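Local coordinates for specific mitochondrial acyl carrier protein (Toxoplasma, PDB 3CE7) that probably carries growing acyl chains on a phosphopantetheine arm in mitochondrial fatty acid synthesis, as acyl carrier proteins of its family do, at residues D14-C28 with L86-A98. Numbering follows the deposited sequence. Where two conformers were deposited one is given.
Sequences DTDINAVTNYIVGMC and LQEIADFVVSERA
Thr21 OG1 is gripped from both helices: it donates to Ile17 O, one turn back in its own helix, and receives a bent bond from Gln87 NE2 at 3.2 Å. Ile17 O also takes the amide N-H of Thr21, the two donors arriving on opposite faces of its carbonyl plane. Gln87 NE2 in turn gives a second bond to Asp91 OD1, at 3.1 Å, which together with the first fixes the turn of the carboxamide; the bend in the Gln87 chain (chi2 67°) brings its amide back toward helix 17-29, although its CB points away from it.

Beside these hydrogen bonds the helices interlock, crossing with their N-to-C directions 132° apart. Ala90, whose CB lies 3.4 Å from Thr21 OG1, is a knob among Ile17, Val20, Thr21 and Ile24, and its small side chain lets the backbones draw close. Ile24 returns the fit, its CD1 reaching over Ala90 CA at 3.6 Å. Farther along, Leu86 CD1 rests on Cys28 CB, while Phe63 of helix 57-71 also touches Leu86, and Val67 of that helix packs on Val93.

At the far end Asp14 OD2 forms a salt bridge with Arg97 NE (3.1 Å), approached obliquely, with carboxylate and guanidinium planes 58° apart. A water links Asp14 OD1 to Arg97 NH2, whereas Arg97 NH1 bonds to Asp72 O. The apolar interlock thus holds the first and last helices of the acyl carrier bundle together, while the Thr21-Gln87 bond and the Asp14-Arg97 bridge, the latter from the lead-in to helix 17-29, would fix their register at two separate points.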
ATOM      1  N   ASP A  14     -13.592   5.539  -2.969  1.00 18.48           N
ATOM      2  CA  ASP A  14     -12.320   5.734  -2.248  1.00 18.33           C
ATOM      3  C   ASP A  14     -12.456   5.847  -0.726  1.00 18.08           C
ATOM      4  O   ASP A  14     -11.454   5.950  -0.012  1.00 17.86           O
ATOM      5  CB  ASP A  14     -11.451   6.852  -2.861  1.00 19.59           C
ATOM      6  CG  ASP A  14     -12.108   8.211  -2.827  1.00 21.70           C
ATOM      7  OD1 ASP A  14     -13.049   8.412  -2.032  1.00 22.89           O
ATOM      8  OD2 ASP A  14     -11.650   9.103  -3.593  1.00 25.40           O
ATOM      9  N   THR A  15     -13.694   5.799  -0.242  1.00 17.37           N
ATOM     10  CA  THR A  15     -13.960   5.753   1.194  1.00 17.43           C
ATOM     11  C   THR A  15     -14.509   4.392   1.640  1.00 17.54           C
ATOM     12  O   THR A  15     -14.896   4.225   2.800  1.00 17.78           O
ATOM     13  CB  THR A  15     -14.906   6.893   1.652  1.00 17.80           C
ATOM     14  OG1 THR A  15     -16.121   6.854   0.888  1.00 17.43           O
ATOM     15  CG2 THR A  15     -14.231   8.250   1.466  1.00 19.11           C
ATOM     16  N   ASP A  16     -14.530   3.431   0.710  1.00 17.73           N
ATOM     17  CA  ASP A  16     -14.983   2.060   0.975  1.00 18.58           C
ATOM     18  C   ASP A  16     -13.740   1.205   1.263  1.00 18.13           C
ATOM     19  O   ASP A  16     -12.984   0.894   0.352  1.00 18.35           O
ATOM     20  CB  ASP A  16     -15.750   1.557  -0.263  1.00 18.76           C
ATOM     21  CG  ASP A  16     -16.237   0.111  -0.156  1.00 23.54           C
ATOM     22  OD1 ASP A  16     -15.643  -0.715   0.561  1.00 25.22           O
ATOM     23  OD2 ASP A  16     -17.241  -0.207  -0.842  1.00 29.76           O
ATOM     24  N   ILE A  17     -13.537   0.825   2.524  1.00 17.94           N
ATOM     25  CA  ILE A  17     -12.313   0.104   2.905  1.00 17.86           C
ATOM     26  C   ILE A  17     -12.148  -1.254   2.199  1.00 17.50           C
ATOM     27  O   ILE A  17     -11.026  -1.646   1.859  1.00 17.07           O
ATOM     28  CB  ILE A  17     -12.146  -0.022   4.459  1.00 17.80           C
ATOM     29  CG1 ILE A  17     -10.746  -0.561   4.826  1.00 18.72           C
ATOM     30  CG2 ILE A  17     -13.269  -0.850   5.073  1.00 19.26           C
ATOM     31  CD1 ILE A  17      -9.597   0.329   4.343  1.00 19.41           C
ATOM     32  N   ASN A  18     -13.248  -1.966   1.974  1.00 17.37           N
ATOM     33  CA  ASN A  18     -13.157  -3.231   1.236  1.00 17.60           C
ATOM     34  C   ASN A  18     -12.616  -3.011  -0.174  1.00 17.11           C
ATOM     35  O   ASN A  18     -11.669  -3.690  -0.598  1.00 17.45           O
ATOM     36  CB  ASN A  18     -14.505  -3.957   1.205  1.00 18.62           C
ATOM     37  CG  ASN A  18     -14.837  -4.635   2.526  1.00 20.70           C
ATOM     38  OD1 ASN A  18     -14.110  -4.508   3.511  1.00 24.75           O
ATOM     39  ND2 ASN A  18     -15.960  -5.358   2.548  1.00 24.80           N
ATOM     40  N   ALA A  19     -13.190  -2.044  -0.886  1.00 17.14           N
ATOM     41  CA  ALA A  19     -12.803  -1.789  -2.275  1.00 16.72           C
ATOM     42  C   ALA A  19     -11.370  -1.277  -2.362  1.00 16.42           C
ATOM     43  O   ALA A  19     -10.588  -1.738  -3.203  1.00 17.26           O
ATOM     44  CB  ALA A  19     -13.777  -0.807  -2.921  1.00 17.59           C
ATOM     45  N   VAL A  20     -11.027  -0.342  -1.476  1.00 15.35           N
ATOM     46  CA  VAL A  20      -9.686   0.238  -1.460  1.00 15.22           C
ATOM     47  C   VAL A  20      -8.651  -0.832  -1.082  1.00 14.93           C
ATOM     48  O   VAL A  20      -7.565  -0.882  -1.673  1.00 15.65           O
ATOM     49  CB  VAL A  20      -9.621   1.469  -0.523  1.00 15.02           C
ATOM     50  CG1 VAL A  20      -8.190   1.935  -0.326  1.00 16.03           C
ATOM     51  CG2 VAL A  20     -10.462   2.605  -1.084  1.00 15.96           C
ATOM     52  N   THR A  21      -8.974  -1.675  -0.105  1.00 15.34           N
ATOM     53  CA  THR A  21      -8.033  -2.720   0.305  1.00 15.32           C
ATOM     54  C   THR A  21      -7.792  -3.721  -0.832  1.00 15.22           C
ATOM     55  O   THR A  21      -6.645  -4.026  -1.171  1.00 15.28           O
ATOM     56  CB  THR A  21      -8.482  -3.453   1.587  1.00 15.27           C
ATOM     57  OG1 THR A  21      -8.647  -2.508   2.659  1.00 16.31           O
ATOM     58  CG2 THR A  21      -7.410  -4.460   1.996  1.00 16.52           C
ATOM     59  N   ASN A  22      -8.868  -4.193  -1.454  1.00 15.44           N
ATOM     60  CA  ASN A  22      -8.740  -5.085  -2.611  1.00 16.10           C
ATOM     61  C   ASN A  22      -7.881  -4.462  -3.717  1.00 16.28           C
ATOM     62  O   ASN A  22      -7.005  -5.125  -4.277  1.00 16.67           O
ATOM     63  CB  ASN A  22     -10.124  -5.498  -3.141  1.00 16.31           C
ATOM     64  CG  ASN A  22     -10.784  -6.561  -2.277  1.00 17.26           C
ATOM     65  OD1 ASN A  22     -10.102  -7.297  -1.567  1.00 19.36           O
ATOM     66  ND2 ASN A  22     -12.118  -6.639  -2.326  1.00 19.99           N
ATOM     67  N   TYR A  23      -8.103  -3.177  -4.004  1.00 16.99           N
ATOM     68  CA  TYR A  23      -7.350  -2.489  -5.040  1.00 17.70           C
ATOM     69  C   TYR A  23      -5.862  -2.421  -4.704  1.00 17.20           C
ATOM     70  O   TYR A  23      -4.988  -2.695  -5.548  1.00 17.06           O
ATOM     71  CB  TYR A  23      -7.904  -1.076  -5.257  1.00 18.47           C
ATOM     72  CG  TYR A  23      -7.574  -0.553  -6.630  1.00 20.97           C
ATOM     73  CD1 TYR A  23      -8.408  -0.840  -7.711  1.00 23.10           C
ATOM     74  CD2 TYR A  23      -6.415   0.186  -6.858  1.00 23.42           C
ATOM     75  CE1 TYR A  23      -8.112  -0.392  -8.985  1.00 24.48           C
ATOM     76  CE2 TYR A  23      -6.107   0.647  -8.145  1.00 23.83           C
ATOM     77  CZ  TYR A  23      -6.966   0.345  -9.196  1.00 24.02           C
ATOM     78  OH  TYR A  23      -6.698   0.782 -10.483  1.00 26.15           O
ATOM     79  N   ILE A  24      -5.576  -2.069  -3.456  1.00 16.38           N
ATOM     80  CA  ILE A  24      -4.203  -1.898  -3.000  1.00 17.01           C
ATOM     81  C   ILE A  24      -3.449  -3.234  -2.980  1.00 16.27           C
ATOM     82  O   ILE A  24      -2.275  -3.283  -3.329  1.00 17.02           O
ATOM     83  CB  ILE A  24      -4.174  -1.146  -1.656  1.00 17.16           C
ATOM     84  CG1 ILE A  24      -4.486   0.334  -1.925  1.00 18.15           C
ATOM     85  CG2 ILE A  24      -2.847  -1.352  -0.922  1.00 17.97           C
ATOM     86  CD1 ILE A  24      -4.550   1.231  -0.710  1.00 19.78           C
ATOM     87  N   VAL A  25      -4.137  -4.315  -2.612  1.00 16.20           N
ATOM     88  CA  VAL A  25      -3.549  -5.658  -2.728  1.00 16.27           C
ATOM     89  C   VAL A  25      -3.136  -5.928  -4.182  1.00 16.39           C
ATOM     90  O   VAL A  25      -2.004  -6.350  -4.433  1.00 17.17           O
ATOM     91  CB  VAL A  25      -4.497  -6.763  -2.198  1.00 16.71           C
ATOM     92  CG1 VAL A  25      -3.972  -8.173  -2.551  1.00 17.19           C
ATOM     93  CG2 VAL A  25      -4.647  -6.630  -0.691  1.00 16.78           C
ATOM     94  N   GLY A  26      -4.031  -5.632  -5.121  1.00 16.69           N
ATOM     95  CA  GLY A  26      -3.734  -5.783  -6.556  1.00 17.02           C
ATOM     96  C   GLY A  26      -2.538  -4.966  -7.014  1.00 17.45           C
ATOM     97  O   GLY A  26      -1.697  -5.450  -7.789  1.00 17.92           O
ATOM     98  N   MET A  27      -2.448  -3.729  -6.533  1.00 17.84           N
ATOM     99  CA  MET A  27      -1.314  -2.859  -6.861  1.00 17.99           C
ATOM    100  C   MET A  27      -0.008  -3.455  -6.347  1.00 18.20           C
ATOM    101  O   MET A  27       1.016  -3.435  -7.042  1.00 17.97           O
ATOM    102  CB  MET A  27      -1.488  -1.482  -6.227  1.00 18.88           C
ATOM    103  CG  MET A  27      -2.596  -0.652  -6.829  1.00 19.06           C
ATOM    104  SD  MET A  27      -2.830   0.885  -5.915  1.00 19.12           S
ATOM    105  CE  MET A  27      -1.228   1.656  -6.043  1.00 20.67           C
ATOM    106  N   CYS A  28      -0.052  -3.953  -5.110  1.00 17.26           N
ATOM    107  CA  CYS A  28       1.128  -4.488  -4.455  1.00 17.55           C
ATOM    108  C   CYS A  28       1.638  -5.711  -5.204  1.00 17.31           C
ATOM    109  O   CYS A  28       2.844  -5.897  -5.335  1.00 16.89           O
ATOM    110  CB  CYS A  28       0.811  -4.869  -3.017  1.00 16.94           C
ATOM    111  SG  CYS A  28       2.245  -5.571  -2.123  1.00 18.36           S
ATOM    112  N   LEU A  86      -0.180  -3.608   4.096  1.00 15.66           N
ATOM    113  CA  LEU A  86      -1.107  -2.975   3.150  1.00 15.53           C
ATOM    114  C   LEU A  86      -2.398  -2.514   3.821  1.00 15.16           C
ATOM    115  O   LEU A  86      -2.982  -1.518   3.402  1.00 15.74           O
ATOM    116  CB  LEU A  86      -1.465  -3.919   2.008  1.00 15.89           C
ATOM    117  CG  LEU A  86      -0.309  -4.326   1.102  1.00 15.58           C
ATOM    118  CD1 LEU A  86      -0.854  -5.344   0.145  1.00 15.83           C
ATOM    119  CD2 LEU A  86       0.300  -3.105   0.372  1.00 15.79           C
ATOM    120  N   GLN A  87      -2.853  -3.230   4.851  1.00 15.54           N
ATOM    121  CA  GLN A  87      -4.058  -2.794   5.542  1.00 16.33           C
ATOM    122  C   GLN A  87      -3.879  -1.388   6.099  1.00 15.78           C
ATOM    123  O   GLN A  87      -4.807  -0.572   6.044  1.00 16.28           O
ATOM    124  CB  GLN A  87      -4.455  -3.745   6.670  1.00 16.42           C
ATOM    125  CG  GLN A  87      -5.826  -3.422   7.229  1.00 20.27           C
ATOM    126  CD  GLN A  87      -6.910  -3.686   6.215  1.00 24.22           C
ATOM    127  OE1 GLN A  87      -7.212  -4.845   5.906  1.00 26.85           O
ATOM    128  NE2 GLN A  87      -7.485  -2.614   5.660  1.00 25.63           N
ATOM    129  N   GLU A  88      -2.697  -1.103   6.636  1.00 16.09           N
ATOM    130  CA  GLU A  88      -2.419   0.232   7.174  1.00 15.70           C
ATOM    131  C   GLU A  88      -2.498   1.303   6.087  1.00 15.71           C
ATOM    132  O   GLU A  88      -3.007   2.403   6.313  1.00 15.35           O
ATOM    133  CB  GLU A  88      -1.037   0.247   7.817  1.00 16.32           C
ATOM    134  CG  GLU A  88      -0.975  -0.550   9.122  1.00 16.94           C
ATOM    135  CD  GLU A  88       0.443  -0.735   9.620  1.00 19.24           C
ATOM    136  OE1 GLU A  88       1.377  -0.579   8.812  1.00 19.29           O
ATOM    137  OE2 GLU A  88       0.630  -1.051  10.819  1.00 22.81           O
ATOM    138  N   ILE A  89      -1.977   0.971   4.905  1.00 15.80           N
ATOM    139  CA  ILE A  89      -1.982   1.912   3.795  1.00 15.99           C
ATOM    140  C   ILE A  89      -3.419   2.177   3.342  1.00 16.18           C
ATOM    141  O   ILE A  89      -3.823   3.347   3.191  1.00 16.77           O
ATOM    142  CB  ILE A  89      -1.092   1.447   2.633  1.00 15.75           C
ATOM    143  CG1 ILE A  89       0.339   1.238   3.148  1.00 17.11           C
ATOM    144  CG2 ILE A  89      -1.102   2.509   1.510  1.00 15.74           C
ATOM    145  CD1 ILE A  89       1.346   0.780   2.093  1.00 16.83           C
ATOM    146  N   ALA A  90      -4.183   1.099   3.137  1.00 15.71           N
ATOM    147  CA  ALA A  90      -5.601   1.220   2.769  1.00 15.94           C
ATOM    148  C   ALA A  90      -6.369   2.048   3.803  1.00 16.14           C
ATOM    149  O   ALA A  90      -7.141   2.941   3.453  1.00 16.63           O
ATOM    150  CB  ALA A  90      -6.231  -0.147   2.602  1.00 16.61           C
ATOM    151  N   ASP A  91      -6.135   1.757   5.082  1.00 16.37           N
ATOM    152  CA  ASP A  91      -6.776   2.511   6.154  1.00 17.09           C
ATOM    153  C   ASP A  91      -6.451   4.010   6.065  1.00 16.76           C
ATOM    154  O   ASP A  91      -7.326   4.859   6.286  1.00 17.08           O
ATOM    155  CB  ASP A  91      -6.357   1.971   7.523  1.00 17.43           C
ATOM    156  CG  ASP A  91      -6.952   0.597   7.845  1.00 20.23           C
ATOM    157  OD1 ASP A  91      -7.821   0.086   7.120  1.00 23.95           O
ATOM    158  OD2 ASP A  91      -6.517   0.009   8.860  1.00 24.11           O
ATOM    159  N   PHE A  92      -5.189   4.336   5.767  1.00 15.97           N
ATOM    160  CA  PHE A  92      -4.791   5.741   5.686  1.00 16.51           C
ATOM    161  C   PHE A  92      -5.490   6.426   4.508  1.00 16.15           C
ATOM    162  O   PHE A  92      -5.972   7.566   4.620  1.00 16.32           O
ATOM    163  CB  PHE A  92      -3.277   5.886   5.552  1.00 16.74           C
ATOM    164  CG  PHE A  92      -2.824   7.312   5.616  1.00 17.04           C
ATOM    165  CD1 PHE A  92      -2.781   7.983   6.830  1.00 18.74           C
ATOM    166  CD2 PHE A  92      -2.496   8.011   4.448  1.00 18.31           C
ATOM    167  CE1 PHE A  92      -2.378   9.325   6.899  1.00 18.89           C
ATOM    168  CE2 PHE A  92      -2.089   9.348   4.508  1.00 18.35           C
ATOM    169  CZ  PHE A  92      -2.037  10.003   5.727  1.00 17.81           C
ATOM    170  N   VAL A  93      -5.564   5.722   3.383  1.00 16.13           N
ATOM    171  CA  VAL A  93      -6.221   6.282   2.198  1.00 16.38           C
ATOM    172  C   VAL A  93      -7.678   6.600   2.527  1.00 16.66           C
ATOM    173  O   VAL A  93      -8.153   7.716   2.277  1.00 17.01           O
ATOM    174  CB  VAL A  93      -6.134   5.325   0.994  1.00 17.07           C
ATOM    175  CG1 VAL A  93      -7.079   5.772  -0.114  1.00 17.70           C
ATOM    176  CG2 VAL A  93      -4.706   5.258   0.483  1.00 17.37           C
ATOM    177  N   VAL A  94      -8.382   5.626   3.096  1.00 16.50           N
ATOM    178  CA  VAL A  94      -9.799   5.812   3.392  1.00 16.81           C
ATOM    179  C   VAL A  94      -9.985   6.956   4.388  1.00 17.53           C
ATOM    180  O   VAL A  94     -10.840   7.821   4.188  1.00 18.02           O
ATOM    181  CB  VAL A  94     -10.449   4.503   3.858  1.00 16.83           C
ATOM    182  CG1 VAL A  94     -11.836   4.767   4.485  1.00 17.37           C
ATOM    183  CG2 VAL A  94     -10.545   3.548   2.673  1.00 16.18           C
ATOM    184  N   SER A  95      -9.154   6.974   5.432  1.00 17.79           N
ATOM    185  CA  SER A  95      -9.250   8.020   6.454  0.50 18.56           C
ATOM    186  C   SER A  95      -9.058   9.409   5.845  1.00 18.44           C
ATOM    187  O   SER A  95      -9.812  10.335   6.166  1.00 19.46           O
ATOM    188  CB  SER A  95      -8.268   7.772   7.603  0.50 18.58           C
ATOM    189  OG  SER A  95      -6.930   7.900   7.178  0.50 19.54           O
ATOM    190  N   GLU A  96      -8.092   9.548   4.942  1.00 18.84           N
ATOM    191  CA  GLU A  96      -7.842  10.852   4.324  1.00 18.90           C
ATOM    192  C   GLU A  96      -9.002  11.264   3.433  1.00 18.72           C
ATOM    193  O   GLU A  96      -9.454  12.411   3.470  1.00 19.26           O
ATOM    194  CB  GLU A  96      -6.533  10.855   3.546  1.00 19.29           C
ATOM    195  CG  GLU A  96      -5.303  10.848   4.453  1.00 20.69           C
ATOM    196  CD  GLU A  96      -5.178  12.121   5.279  1.00 23.18           C
ATOM    197  OE1 GLU A  96      -4.940  13.204   4.693  1.00 25.51           O
ATOM    198  OE2 GLU A  96      -5.325  12.038   6.513  1.00 25.52           O
ATOM    199  N   ARG A  97      -9.491  10.325   2.634  1.00 18.25           N
ATOM    200  CA  ARG A  97     -10.569  10.643   1.707  1.00 18.39           C
ATOM    201  C   ARG A  97     -11.884  10.900   2.445  1.00 18.45           C
ATOM    202  O   ARG A  97     -12.718  11.670   1.970  1.00 19.07           O
ATOM    203  CB  ARG A  97     -10.738   9.534   0.667  1.00 18.68           C
ATOM    204  CG  ARG A  97      -9.535   9.380  -0.268  1.00 18.79           C
ATOM    205  CD  ARG A  97      -9.154  10.684  -0.984  1.00 20.44           C
ATOM    206  NE  ARG A  97     -10.235  11.190  -1.828  1.00 21.27           N
ATOM    207  CZ  ARG A  97     -10.115  12.209  -2.674  1.00 25.82           C
ATOM    208  NH1 ARG A  97      -8.949  12.836  -2.815  1.00 25.54           N
ATOM    209  NH2 ARG A  97     -11.160  12.589  -3.398  1.00 26.55           N
ATOM    210  N   ALA A  98     -12.056  10.269   3.606  1.00 17.97           N
ATOM    211  CA  ALA A  98     -13.299  10.374   4.368  1.00 18.40           C
ATOM    212  C   ALA A  98     -13.402  11.670   5.163  1.00 18.94           C
ATOM    213  O   ALA A  98     -14.489  12.033   5.611  1.00 19.21           O
ATOM    214  CB  ALA A  98     -13.447   9.184   5.317  1.00 18.52           C
TER
HETATM  215  O   HOH W   1     -13.355  11.153  -2.186  1.00 36.69           O